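Local coordinates for protein putative oxidoreductase (Bacteroides fragilis NCTC 9343, PDB 3FHL) that probably acts as a nucleotide-dependent oxidoreductase of the Gfo/Idh/MocA family, with a Rossmann-type domain expected to bind NAD or a related cofactor, at residues I25-H30 / E269-P274; E59-E62 / L68-V71; M118-Q123 / G308-N313; A187-G192 / A328-N333. All coordinates share one frame; numbering follows the deposited sequence.

Contact 1 of 4, residues I25-H30 / E269-P274; sequences ISTNPH and EIPERP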
loop_
_atom_site.group_PDB
_atom_site.type_symbol
_atom_site.label_atom_id
_atom_site.label_comp_id
_atom_site.label_asym_id
_atom_site.label_seq_id
_atom_site.Cartn_x
_atom_site.Cartn_y
_atom_site.Cartn_z
ATOM N N ILE C 25 -28.512 19.767 -12.827
ATOM C CA ILE C 25 -29.479 19.912 -13.921
ATOM C C ILE C 25 -30.139 21.300 -13.830
ATOM O O ILE C 25 -30.297 21.978 -14.844
ATOM C CB ILE C 25 -30.544 18.774 -13.929
ATOM C CG1 ILE C 25 -29.876 17.400 -14.064
ATOM C CG2 ILE C 25 -31.555 18.980 -15.083
ATOM C CD1 ILE C 25 -30.698 16.270 -13.532
ATOM N N SER C 26 -30.464 21.721 -12.604
ATOM C CA SER C 26 -31.057 23.028 -12.320
ATOM C C SER C 26 -30.141 24.216 -12.637
ATOM O O SER C 26 -30.552 25.138 -13.348
ATOM C CB SER C 26 -31.492 23.100 -10.858
ATOM O OG SER C 26 -32.293 24.237 -10.614
ATOM N N THR C 27 -28.905 24.196 -12.141
ATOM C CA THR C 27 -28.020 25.359 -12.301
ATOM C C THR C 27 -27.378 25.456 -13.682
ATOM O O THR C 27 -27.004 26.547 -14.115
ATOM C CB THR C 27 -26.927 25.437 -11.207
ATOM O OG1 THR C 27 -26.202 24.204 -11.145
ATOM C CG2 THR C 27 -27.552 25.737 -9.847
ATOM N N ASN C 28 -27.241 24.325 -14.367
ATOM C CA ASN C 28 -26.698 24.347 -15.723
ATOM C C ASN C 28 -27.750 24.972 -16.641
ATOM O O ASN C 28 -28.891 24.493 -16.694
ATOM C CB ASN C 28 -26.308 22.945 -16.190
ATOM C CG ASN C 28 -25.472 22.954 -17.465
ATOM O OD1 ASN C 28 -25.870 23.517 -18.469
ATOM N ND2 ASN C 28 -24.314 22.310 -17.426
ATOM N N PRO C 29 -27.377 26.060 -17.341
ATOM C CA PRO C 29 -28.301 26.786 -18.226
ATOM C C PRO C 29 -28.691 26.014 -19.490
ATOM O O PRO C 29 -29.642 26.396 -20.171
ATOM C CB PRO C 29 -27.508 28.041 -18.603
ATOM C CG PRO C 29 -26.088 27.632 -18.492
ATOM C CD PRO C 29 -26.042 26.690 -17.319
ATOM N N HIS C 30 -27.979 24.932 -19.790
ATOM C CA HIS C 30 -28.265 24.152 -20.994
ATOM C C HIS C 30 -29.254 23.025 -20.735
ATOM O O HIS C 30 -29.581 22.256 -21.644
ATOM C CB HIS C 30 -26.983 23.586 -21.594
ATOM C CG HIS C 30 -25.939 24.619 -21.885
ATOM N ND1 HIS C 30 -26.037 25.505 -22.935
ATOM C CD2 HIS C 30 -24.762 24.892 -21.270
ATOM C CE1 HIS C 30 -24.974 26.292 -22.948
ATOM N NE2 HIS C 30 -24.183 25.939 -21.950
ATOM N N GLU C 269 -26.094 23.062 -0.069
ATOM C CA GLU C 269 -25.434 24.212 -0.669
ATOM C C GLU C 269 -25.633 24.206 -2.179
ATOM O O GLU C 269 -25.590 23.151 -2.814
ATOM C CB GLU C 269 -23.952 24.238 -0.316
ATOM C CG GLU C 269 -23.718 24.359 1.184
ATOM C CD GLU C 269 -22.257 24.484 1.549
ATOM O OE1 GLU C 269 -21.452 24.903 0.688
ATOM O OE2 GLU C 269 -21.918 24.168 2.711
ATOM N N ILE C 270 -25.881 25.392 -2.737
ATOM C CA ILE C 270 -26.139 25.540 -4.166
ATOM C C ILE C 270 -24.799 25.581 -4.880
ATOM O O ILE C 270 -23.946 26.398 -4.543
ATOM C CB ILE C 270 -26.982 26.809 -4.473
ATOM C CG1 ILE C 270 -28.394 26.650 -3.901
ATOM C CG2 ILE C 270 -27.037 27.094 -5.980
ATOM C CD1 ILE C 270 -29.157 27.957 -3.762
ATOM N N PRO C 271 -24.597 24.671 -5.852
ATOM C CA PRO C 271 -23.301 24.587 -6.526
ATOM C C PRO C 271 -22.924 25.700 -7.511
ATOM O O PRO C 271 -21.860 25.613 -8.136
ATOM C CB PRO C 271 -23.347 23.220 -7.221
ATOM C CG PRO C 271 -24.783 22.900 -7.373
ATOM C CD PRO C 271 -25.541 23.633 -6.300
ATOM N N GLU C 272 -23.728 26.754 -7.628
ATOM C CA GLU C 272 -23.461 27.773 -8.664
ATOM C C GLU C 272 -22.178 28.636 -8.502
ATOM O O GLU C 272 -21.600 29.087 -9.501
ATOM C CB GLU C 272 -24.697 28.660 -8.906
ATOM C CG GLU C 272 -24.876 29.017 -10.385
ATOM C CD GLU C 272 -26.235 29.621 -10.713
ATOM O OE1 GLU C 272 -27.267 29.156 -10.166
ATOM O OE2 GLU C 272 -26.265 30.562 -11.538
ATOM N N ARG C 273 -21.716 28.808 -7.266
ATOM C CA ARG C 273 -20.775 29.876 -6.908
ATOM C C ARG C 273 -19.338 29.731 -7.456
ATOM O O ARG C 273 -18.907 28.622 -7.761
ATOM C CB ARG C 273 -20.776 30.058 -5.391
ATOM C CG ARG C 273 -20.386 28.840 -4.631
ATOM C CD ARG C 273 -20.487 29.092 -3.150
ATOM N NE ARG C 273 -19.752 28.064 -2.432
ATOM C CZ ARG C 273 -20.301 27.168 -1.625
ATOM N NH1 ARG C 273 -19.524 26.273 -1.030
ATOM N NH2 ARG C 273 -21.613 27.172 -1.402
ATOM N N PRO C 274 -18.615 30.862 -7.624
ATOM C CA PRO C 274 -17.234 30.889 -8.111
ATOM C C PRO C 274 -16.230 29.977 -7.394
ATOM O O PRO C 274 -15.333 29.434 -8.048
ATOM C CB PRO C 274 -16.831 32.355 -7.909
ATOM C CG PRO C 274 -18.100 33.094 -8.093
ATOM C CD PRO C 274 -19.130 32.238 -7.425
HETATM O O HOH W 1 -23.031 25.209 -11.019
#
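T27 meets the loop residues I270, P271 and E272 where the C-terminal end of helix 15-27, the first helix of the Rossmann fold, comes up against a loop of the C-terminal alpha/beta domain. Along the first segment, I25 turns inward onto Y311 of helix 309-320 and S26 rests on Y48, so the approach to the loop is left to T27. Its methyl does most of the touching. With OG1 between the backbone N and the carbonyl carbon (chi1 53°), CG2 is left anti to the carbonyl carbon, beside the backbone N. The T27 and E272 side chains slide past each other in opposite directions, T27 CG2 lying 3.4 Å from E272 OE1. The same methyl reaches I270 CG2 at 4.1 Å. The hydroxyl has another use: T27 OG1 bonds back to the carbonyl oxygen of P23, one turn earlier in the helix, while P271 CG lies 4.2 Å from that T27 OG1. A water adds a thin polar link, held only weakly by T27 OG1 and by P271 O.

N28 is the first residue to leave helical geometry. Its OD1 accepts from H30 N at 2.9 Å, an Asx turn that shapes the chain just beyond the helix, and its ND2 bonds to Q312. P29 CG lies over one face of the H30 ring, toward its rim, and that ring also stacks with Y315. Within the facing loop R273 forms a salt bridge with E269: both terminal nitrogens reach one oxygen end-on, the shorter bond running from R273 NH1 to E269 OE1 at 2.9 Å.

Contact 2 of 4, residues E59-E62 / L68-V71; sequences ELTE and LIVV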
loop_
_atom_site.group_PDB
_atom_site.type_symbol
_atom_site.label_atom_id
_atom_site.label_comp_id
_atom_site.label_asym_id
_atom_site.label_seq_id
_atom_site.Cartn_x
_atom_site.Cartn_y
_atom_site.Cartn_z
ATOM N N GLU C 59 -44.664 8.323 -17.005
ATOM C CA GLU C 59 -44.944 9.719 -17.345
ATOM C C GLU C 59 -43.710 10.497 -17.819
ATOM O O GLU C 59 -43.842 11.566 -18.429
ATOM C CB GLU C 59 -45.630 10.431 -16.180
ATOM C CG GLU C 59 -47.074 10.001 -15.993
ATOM C CD GLU C 59 -47.675 10.520 -14.709
ATOM O OE1 GLU C 59 -48.162 11.675 -14.691
ATOM O OE2 GLU C 59 -47.669 9.764 -13.717
ATOM N N LEU C 60 -42.517 9.967 -17.550
ATOM C CA LEU C 60 -41.306 10.517 -18.149
ATOM C C LEU C 60 -41.110 9.956 -19.529
ATOM O O LEU C 60 -40.838 10.706 -20.464
ATOM C CB LEU C 60 -40.045 10.209 -17.320
ATOM C CG LEU C 60 -39.909 10.806 -15.929
ATOM C CD1 LEU C 60 -38.491 10.517 -15.383
ATOM C CD2 LEU C 60 -40.195 12.279 -15.956
ATOM N N THR C 61 -41.217 8.636 -19.655
ATOM C CA THR C 61 -40.897 7.969 -20.924
ATOM C C THR C 61 -41.917 8.295 -22.020
ATOM O O THR C 61 -41.587 8.283 -23.209
ATOM C CB THR C 61 -40.768 6.431 -20.784
ATOM O OG1 THR C 61 -41.999 5.875 -20.303
ATOM C CG2 THR C 61 -39.665 6.063 -19.818
ATOM N N GLU C 62 -43.146 8.596 -21.610
ATOM C CA GLU C 62 -44.205 8.913 -22.563
ATOM C C GLU C 62 -44.308 10.398 -22.879
ATOM O O GLU C 62 -45.127 10.796 -23.708
ATOM C CB GLU C 62 -45.546 8.398 -22.064
ATOM C CG GLU C 62 -45.726 6.898 -22.206
ATOM C CD GLU C 62 -47.044 6.408 -21.608
ATOM O OE1 GLU C 62 -47.742 7.205 -20.935
ATOM O OE2 GLU C 62 -47.375 5.220 -21.810
ATOM N N LEU C 68 -33.965 13.883 -22.243
ATOM C CA LEU C 68 -33.059 13.124 -21.368
ATOM C C LEU C 68 -33.739 12.655 -20.094
ATOM O O LEU C 68 -34.432 13.429 -19.424
ATOM C CB LEU C 68 -31.816 13.964 -21.022
ATOM C CG LEU C 68 -30.755 13.409 -20.043
ATOM C CD1 LEU C 68 -29.998 12.256 -20.662
ATOM C CD2 LEU C 68 -29.781 14.501 -19.611
ATOM N N ILE C 69 -33.534 11.381 -19.768
ATOM C CA ILE C 69 -34.018 10.816 -18.518
ATOM C C ILE C 69 -32.834 10.338 -17.669
ATOM O O ILE C 69 -31.957 9.629 -18.152
ATOM C CB ILE C 69 -35.041 9.668 -18.749
ATOM C CG1 ILE C 69 -36.344 10.233 -19.335
ATOM C CG2 ILE C 69 -35.364 8.924 -17.433
ATOM C CD1 ILE C 69 -37.370 9.164 -19.695
ATOM N N VAL C 70 -32.817 10.769 -16.409
ATOM C CA VAL C 70 -31.821 10.330 -15.435
ATOM C C VAL C 70 -32.433 9.231 -14.574
ATOM O O VAL C 70 -33.338 9.491 -13.760
ATOM C CB VAL C 70 -31.325 11.509 -14.564
ATOM C CG1 VAL C 70 -30.294 11.027 -13.519
ATOM C CG2 VAL C 70 -30.711 12.598 -15.445
ATOM N N VAL C 71 -31.947 8.006 -14.768
ATOM C CA VAL C 71 -32.444 6.823 -14.047
ATOM C C VAL C 71 -31.669 6.667 -12.722
ATOM O O VAL C 71 -30.534 6.171 -12.693
ATOM C CB VAL C 71 -32.386 5.548 -14.954
ATOM C CG1 VAL C 71 -32.818 4.267 -14.215
ATOM C CG2 VAL C 71 -33.263 5.743 -16.193
#
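L60 and I69 make the close part of this contact, in which a short helix, 58-61, packs on strand 68-71 of the Rossmann-fold sheet. The delta methyl of I69 is the probe: its CG1 branch stands anti to the carbonyl carbon (chi1 -69°) and the chain runs on extended (chi2 176°), which carries CD1 to the helix backbone. There I69 CD1 lies 3.7 Å from L60 CB and, on the adjacent residue, 3.9 Å from T61 CG2. A looser touch joins the other branch, I69 CG2, to L60 CD1 at 4.1 Å. All three residues are buried, and their meeting is purely apolar; the hydroxyl of T61 turns back to the carbonyl oxygen of K58 in its own helix.

The outer side of the helix is different in character. E62 points away from the strand into an exposed position, and E59, partly exposed, hydrogen-bonds through OE2 to S56 OG.

Around the hydrophobic core of the contact, A85 of helix 78-87 touches both T61 and I69, and F57 adds to the packing on I69. Strand 68-71 itself runs between strands 6-10 and 91-95, parallel to both, so helix 58-61 packs against an interior strand of the sheet.

Contact 3 of 4, residues M118-Q123 / G308-N313; sequences MLSVYQ and GGFYQN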
loop_
_atom_site.group_PDB
_atom_site.type_symbol
_atom_site.label_atom_id
_atom_site.label_comp_id
_atom_site.label_asym_id
_atom_site.label_seq_id
_atom_site.Cartn_x
_atom_site.Cartn_y
_atom_site.Cartn_z
ATOM N N MET C 118 -27.994 8.279 -26.704
ATOM C CA MET C 118 -26.935 8.303 -25.682
ATOM C C MET C 118 -27.306 7.392 -24.507
ATOM O O MET C 118 -28.429 7.445 -24.000
ATOM C CB MET C 118 -26.702 9.735 -25.174
ATOM C CG MET C 118 -25.461 9.907 -24.241
ATOM S SD MET C 118 -25.495 11.425 -23.253
ATOM C CE MET C 118 -26.800 11.009 -22.115
ATOM N N LEU C 119 -26.370 6.537 -24.102
ATOM C CA LEU C 119 -26.507 5.784 -22.848
ATOM C C LEU C 119 -25.258 5.989 -21.989
ATOM O O LEU C 119 -24.179 5.492 -22.318
ATOM C CB LEU C 119 -26.742 4.296 -23.100
ATOM C CG LEU C 119 -26.933 3.382 -21.882
ATOM C CD1 LEU C 119 -28.125 3.810 -21.033
ATOM C CD2 LEU C 119 -27.075 1.940 -22.346
ATOM N N SER C 120 -25.438 6.736 -20.902
ATOM C CA SER C 120 -24.369 7.118 -19.982
ATOM C C SER C 120 -24.554 6.448 -18.624
ATOM O O SER C 120 -25.687 6.233 -18.183
ATOM C CB SER C 120 -24.364 8.646 -19.808
ATOM O OG SER C 120 -23.441 9.086 -18.815
ATOM N N VAL C 121 -23.439 6.105 -17.969
ATOM C CA VAL C 121 -23.482 5.705 -16.566
ATOM C C VAL C 121 -22.796 6.768 -15.709
ATOM O O VAL C 121 -21.682 7.190 -16.013
ATOM C CB VAL C 121 -22.926 4.276 -16.326
ATOM C CG1 VAL C 121 -22.812 3.972 -14.825
ATOM C CG2 VAL C 121 -23.858 3.246 -16.951
ATOM N N TYR C 122 -23.494 7.215 -14.668
ATOM C CA TYR C 122 -23.011 8.265 -13.766
ATOM C C TYR C 122 -21.816 7.798 -12.927
ATOM O O TYR C 122 -21.964 6.979 -12.019
ATOM C CB TYR C 122 -24.138 8.718 -12.841
ATOM C CG TYR C 122 -23.810 9.947 -12.022
ATOM C CD1 TYR C 122 -23.528 11.167 -12.638
ATOM C CD2 TYR C 122 -23.811 9.896 -10.633
ATOM C CE1 TYR C 122 -23.243 12.305 -11.897
ATOM C CE2 TYR C 122 -23.529 11.018 -9.884
ATOM C CZ TYR C 122 -23.253 12.221 -10.520
ATOM O OH TYR C 122 -22.962 13.331 -9.774
ATOM N N GLN C 123 -20.638 8.324 -13.242
ATOM C CA GLN C 123 -19.428 8.062 -12.459
ATOM C C GLN C 123 -18.791 9.401 -12.121
ATOM O O GLN C 123 -17.921 9.894 -12.839
ATOM C CB GLN C 123 -18.459 7.150 -13.235
ATOM C CG GLN C 123 -19.083 5.818 -13.688
ATOM C CD GLN C 123 -18.062 4.742 -13.979
ATOM O OE1 GLN C 123 -17.411 4.235 -13.070
ATOM N NE2 GLN C 123 -17.932 4.367 -15.249
ATOM N N GLY C 308 -20.619 19.178 -11.642
ATOM C CA GLY C 308 -21.394 19.757 -12.746
ATOM C C GLY C 308 -20.839 19.395 -14.109
ATOM O O GLY C 308 -21.571 19.413 -15.102
ATOM N N GLY C 309 -19.557 19.021 -14.136
ATOM C CA GLY C 309 -18.856 18.639 -15.367
ATOM C C GLY C 309 -19.448 17.433 -16.055
ATOM O O GLY C 309 -19.280 17.263 -17.275
ATOM N N PHE C 310 -20.131 16.583 -15.287
ATOM C CA PHE C 310 -20.798 15.413 -15.846
ATOM C C PHE C 310 -21.888 15.846 -16.840
ATOM O O PHE C 310 -21.963 15.326 -17.959
ATOM C CB PHE C 310 -21.413 14.541 -14.748
ATOM C CG PHE C 310 -22.231 13.402 -15.280
ATOM C CD1 PHE C 310 -21.609 12.249 -15.754
ATOM C CD2 PHE C 310 -23.624 13.491 -15.343
ATOM C CE1 PHE C 310 -22.354 11.191 -16.253
ATOM C CE2 PHE C 310 -24.380 12.429 -15.851
ATOM C CZ PHE C 310 -23.742 11.283 -16.306
ATOM N N TYR C 311 -22.706 16.797 -16.401
ATOM C CA TYR C 311 -23.803 17.359 -17.189
ATOM C C TYR C 311 -23.311 18.275 -18.294
ATOM O O TYR C 311 -23.820 18.220 -19.410
ATOM C CB TYR C 311 -24.835 18.019 -16.264
ATOM C CG TYR C 311 -25.655 16.960 -15.569
ATOM C CD1 TYR C 311 -26.580 16.206 -16.293
ATOM C CD2 TYR C 311 -25.476 16.666 -14.210
ATOM C CE1 TYR C 311 -27.325 15.206 -15.695
ATOM C CE2 TYR C 311 -26.212 15.654 -13.597
ATOM C CZ TYR C 311 -27.144 14.937 -14.352
ATOM O OH TYR C 311 -27.891 13.934 -13.791
ATOM N N GLN C 312 -22.265 19.055 -18.017
ATOM C CA GLN C 312 -21.673 19.881 -19.050
ATOM C C GLN C 312 -21.168 19.003 -20.196
ATOM O O GLN C 312 -21.367 19.334 -21.369
ATOM C CB GLN C 312 -20.557 20.777 -18.498
ATOM C CG GLN C 312 -19.933 21.750 -19.529
ATOM C CD GLN C 312 -20.907 22.826 -20.043
ATOM O OE1 GLN C 312 -21.989 23.034 -19.485
ATOM N NE2 GLN C 312 -20.515 23.511 -21.120
ATOM N N ASN C 313 -20.560 17.866 -19.857
ATOM C CA ASN C 313 -20.131 16.924 -20.880
ATOM C C ASN C 313 -21.285 16.340 -21.695
ATOM O O ASN C 313 -21.163 16.175 -22.910
ATOM C CB ASN C 313 -19.281 15.797 -20.290
ATOM C CG ASN C 313 -18.903 14.757 -21.334
ATOM O OD1 ASN C 313 -19.313 13.606 -21.246
ATOM N ND2 ASN C 313 -18.152 15.178 -22.352
#
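Y122 and F310 form a T-shaped (edge-to-face) aromatic pair at the junction of the Rossmann fold and the C-terminal domain. Strand 119-122, at one edge of the parallel sheet, faces the start of helix 309-320, and the two short segments run antiparallel with their axes 10.9 Å apart at closest approach.

Both aromatic side chains leave the backbone in the same way. CG of F310 is anti to its own N (chi1 174°), which extends the ring from the helix toward the strand; CG of Y122 has the same setting (chi1 -171°) and brings the tyrosine ring across it. The result is an almost exact right angle, with ring planes at 89° and centroids 4.7 Å apart. Y122 CD1 stands over the middle of the phenylalanine face, 3.4 Å above its plane, while CE1 follows it along the same edge of the tyrosine.

S120 approaches the far end of the phenylalanine obliquely. Its OG comes within 3.3 Å of F310 CZ, but its polar partner is T326, to which that hydroxyl is hydrogen-bonded. V93 of the neighbouring strand also packs on F310, while the H21 ring meets that of Y122 at an inclination.

The aromatic cluster continues within the helix. Y311 turns beside F310 with its OH hydrogen-bonded to H21 ND1, and its own ring offers a face to the phenylalanine: F310 CD2 sits over the centre of the Y311 ring, 3.7 Å above its plane.

Contact 4 of 4, residues A187-G192 / A328-N333; sequences AIQLFG and AQDILN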
loop_
_atom_site.group_PDB
_atom_site.type_symbol
_atom_site.label_atom_id
_atom_site.label_comp_id
_atom_site.label_asym_id
_atom_site.label_seq_id
_atom_site.Cartn_x
_atom_site.Cartn_y
_atom_site.Cartn_z
ATOM N N ALA C 187 -8.525 4.587 -12.675
ATOM C CA ALA C 187 -7.263 4.008 -13.165
ATOM C C ALA C 187 -7.339 3.641 -14.638
ATOM O O ALA C 187 -6.384 3.875 -15.385
ATOM C CB ALA C 187 -6.833 2.788 -12.327
ATOM N N ILE C 188 -8.477 3.078 -15.039
ATOM C CA ILE C 188 -8.732 2.737 -16.461
ATOM C C ILE C 188 -8.751 3.984 -17.347
ATOM O O ILE C 188 -8.177 3.985 -18.442
ATOM C CB ILE C 188 -10.051 1.942 -16.639
ATOM C CG1 ILE C 188 -9.948 0.569 -15.962
ATOM C CG2 ILE C 188 -10.408 1.752 -18.132
ATOM C CD1 ILE C 188 -11.316 -0.101 -15.796
ATOM N N GLN C 189 -9.379 5.058 -16.865
ATOM C CA GLN C 189 -9.365 6.329 -17.606
ATOM C C GLN C 189 -7.949 6.837 -17.882
ATOM O O GLN C 189 -7.645 7.295 -18.992
ATOM C CB GLN C 189 -10.213 7.398 -16.895
ATOM C CG GLN C 189 -11.719 7.180 -17.065
ATOM C CD GLN C 189 -12.146 7.134 -18.544
ATOM O OE1 GLN C 189 -11.992 8.117 -19.271
ATOM N NE2 GLN C 189 -12.677 5.991 -18.984
ATOM N N LEU C 190 -7.067 6.732 -16.894
ATOM C CA LEU C 190 -5.707 7.222 -17.084
ATOM C C LEU C 190 -4.792 6.289 -17.860
ATOM O O LEU C 190 -3.961 6.762 -18.621
ATOM C CB LEU C 190 -5.051 7.575 -15.746
ATOM C CG LEU C 190 -5.740 8.607 -14.851
ATOM C CD1 LEU C 190 -4.997 8.717 -13.534
ATOM C CD2 LEU C 190 -5.834 9.970 -15.519
ATOM N N PHE C 191 -4.936 4.975 -17.669
ATOM C CA PHE C 191 -3.873 4.040 -18.070
ATOM C C PHE C 191 -4.335 2.889 -18.941
ATOM O O PHE C 191 -3.510 2.148 -19.450
ATOM C CB PHE C 191 -3.150 3.458 -16.838
ATOM C CG PHE C 191 -2.644 4.495 -15.884
ATOM C CD1 PHE C 191 -1.654 5.387 -16.271
ATOM C CD2 PHE C 191 -3.170 4.590 -14.607
ATOM C CE1 PHE C 191 -1.195 6.369 -15.396
ATOM C CE2 PHE C 191 -2.707 5.547 -13.725
ATOM C CZ PHE C 191 -1.721 6.442 -14.118
ATOM N N GLY C 192 -5.647 2.726 -19.082
ATOM C CA GLY C 192 -6.200 1.634 -19.896
ATOM C C GLY C 192 -6.445 0.357 -19.113
ATOM O O GLY C 192 -6.214 0.296 -17.899
ATOM N N ALA C 328 -21.675 3.907 -21.046
ATOM C CA ALA C 328 -22.067 2.765 -20.221
ATOM C C ALA C 328 -21.074 1.603 -20.273
ATOM O O ALA C 328 -20.938 0.866 -19.286
ATOM C CB ALA C 328 -23.454 2.287 -20.609
ATOM N N GLN C 329 -20.367 1.457 -21.399
ATOM C CA GLN C 329 -19.345 0.407 -21.550
ATOM C C GLN C 329 -18.236 0.558 -20.491
ATOM O O GLN C 329 -17.670 -0.437 -20.045
ATOM C CB GLN C 329 -18.745 0.421 -22.957
ATOM C CG GLN C 329 -17.745 -0.689 -23.265
ATOM C CD GLN C 329 -18.364 -2.066 -23.232
ATOM O OE1 GLN C 329 -19.417 -2.299 -23.828
ATOM N NE2 GLN C 329 -17.704 -3.001 -22.542
ATOM N N ASP C 330 -17.959 1.798 -20.082
ATOM C CA ASP C 330 -16.973 2.068 -19.026
ATOM C C ASP C 330 -17.269 1.307 -17.730
ATOM O O ASP C 330 -16.350 0.756 -17.139
ATOM C CB ASP C 330 -16.836 3.569 -18.742
ATOM C CG ASP C 330 -16.087 4.315 -19.837
ATOM O OD1 ASP C 330 -15.558 3.679 -20.778
ATOM O OD2 ASP C 330 -16.018 5.557 -19.753
ATOM N N ILE C 331 -18.532 1.253 -17.308
ATOM C CA ILE C 331 -18.880 0.523 -16.084
ATOM C C ILE C 331 -18.838 -0.999 -16.277
ATOM O O ILE C 331 -18.574 -1.722 -15.329
ATOM C CB ILE C 331 -20.201 1.009 -15.416
ATOM C CG1 ILE C 331 -20.228 0.689 -13.916
ATOM C CG2 ILE C 331 -21.417 0.390 -16.049
ATOM C CD1 ILE C 331 -19.138 1.364 -13.091
ATOM N N LEU C 332 -19.070 -1.480 -17.500
ATOM C CA LEU C 332 -18.940 -2.909 -17.751
ATOM C C LEU C 332 -17.474 -3.305 -17.649
ATOM O O LEU C 332 -17.158 -4.364 -17.113
ATOM C CB LEU C 332 -19.504 -3.305 -19.114
ATOM C CG LEU C 332 -21.004 -3.166 -19.369
ATOM C CD1 LEU C 332 -21.323 -4.037 -20.566
ATOM C CD2 LEU C 332 -21.866 -3.580 -18.177
ATOM N N ASN C 333 -16.597 -2.442 -18.161
ATOM C CA ASN C 333 -15.149 -2.612 -18.047
ATOM C C ASN C 333 -14.679 -2.624 -16.594
ATOM O O ASN C 333 -13.851 -3.452 -16.198
ATOM C CB ASN C 333 -14.431 -1.503 -18.820
ATOM C CG ASN C 333 -14.592 -1.637 -20.330
ATOM O OD1 ASN C 333 -15.118 -2.638 -20.823
ATOM N ND2 ASN C 333 -14.125 -0.630 -21.069
HETATM O O HOH W 2 -13.916 6.161 -21.904
#
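Q189 and D330 face each other between helices 180-191 and 328-347, their side chains crossing at about a right angle and their amide and carboxylate planes turned 48° apart. Proximity does not become a direct bond here: Q189 NE2 lies 3.5 Å from D330 OD2, but at a poor angle for hydrogen bonding, and a water takes over the bridging role. That water accepts from Q189 NE2 at 3.2 Å and stands 3.1 Å from D330 OD2, where more acceptors compete than it has protons to give.

The shape of the glutamine brings its amide to this place. Its chain bends at chi2 (-57°), turning the amide toward the second helix although CB does not point there. D330 is aimed more directly, with CB toward the first helix. Its OD2 has a stronger partner in R126, whose NH1 forms a salt bridge with it; the arginine also touches Q189. R126 thus probably offsets the charge of D330.

One turn further along helix 328-347, N333 also directs CB toward helix 180-191. The contact here is apolar against polar: I188 CD1 reaches the backbone oxygen N333 O at 4.2 Å. The amide oxygen of N333 is held within its own helix, OD1 accepting from Q329 NE2 at 3.1 Å, with the donor above the carbonyl plane. Together these interactions make a sparse, partly exposed helix-helix contact, a water-bridged polar pair beside a thin touch of I188, within the alpha/beta domain that follows the Rossmann fold in Gfo/Idh/MocA proteins.

In the fold
Contacts 2 and 3 are buried and both pack a helix against the same parallel sheet, one on an interior strand and one on an edge strand; contact 2 relies on aliphatic packing, contact 3 on aromatic rings. Contacts 1 and 4 lie nearer the surface, on opposite sides of the chain's centre, where water enters the chemistry. Contacts 1 and 3 both join the Rossmann fold to the C-terminal domain and touch each other. V70 of contact 2 touches I25 of contact 1 and Y311 of contact 3. Contact 4 adjoins contact 3 through the backbone of L119 and A328, and its helix 328-347 follows helix 309-320 in the chain.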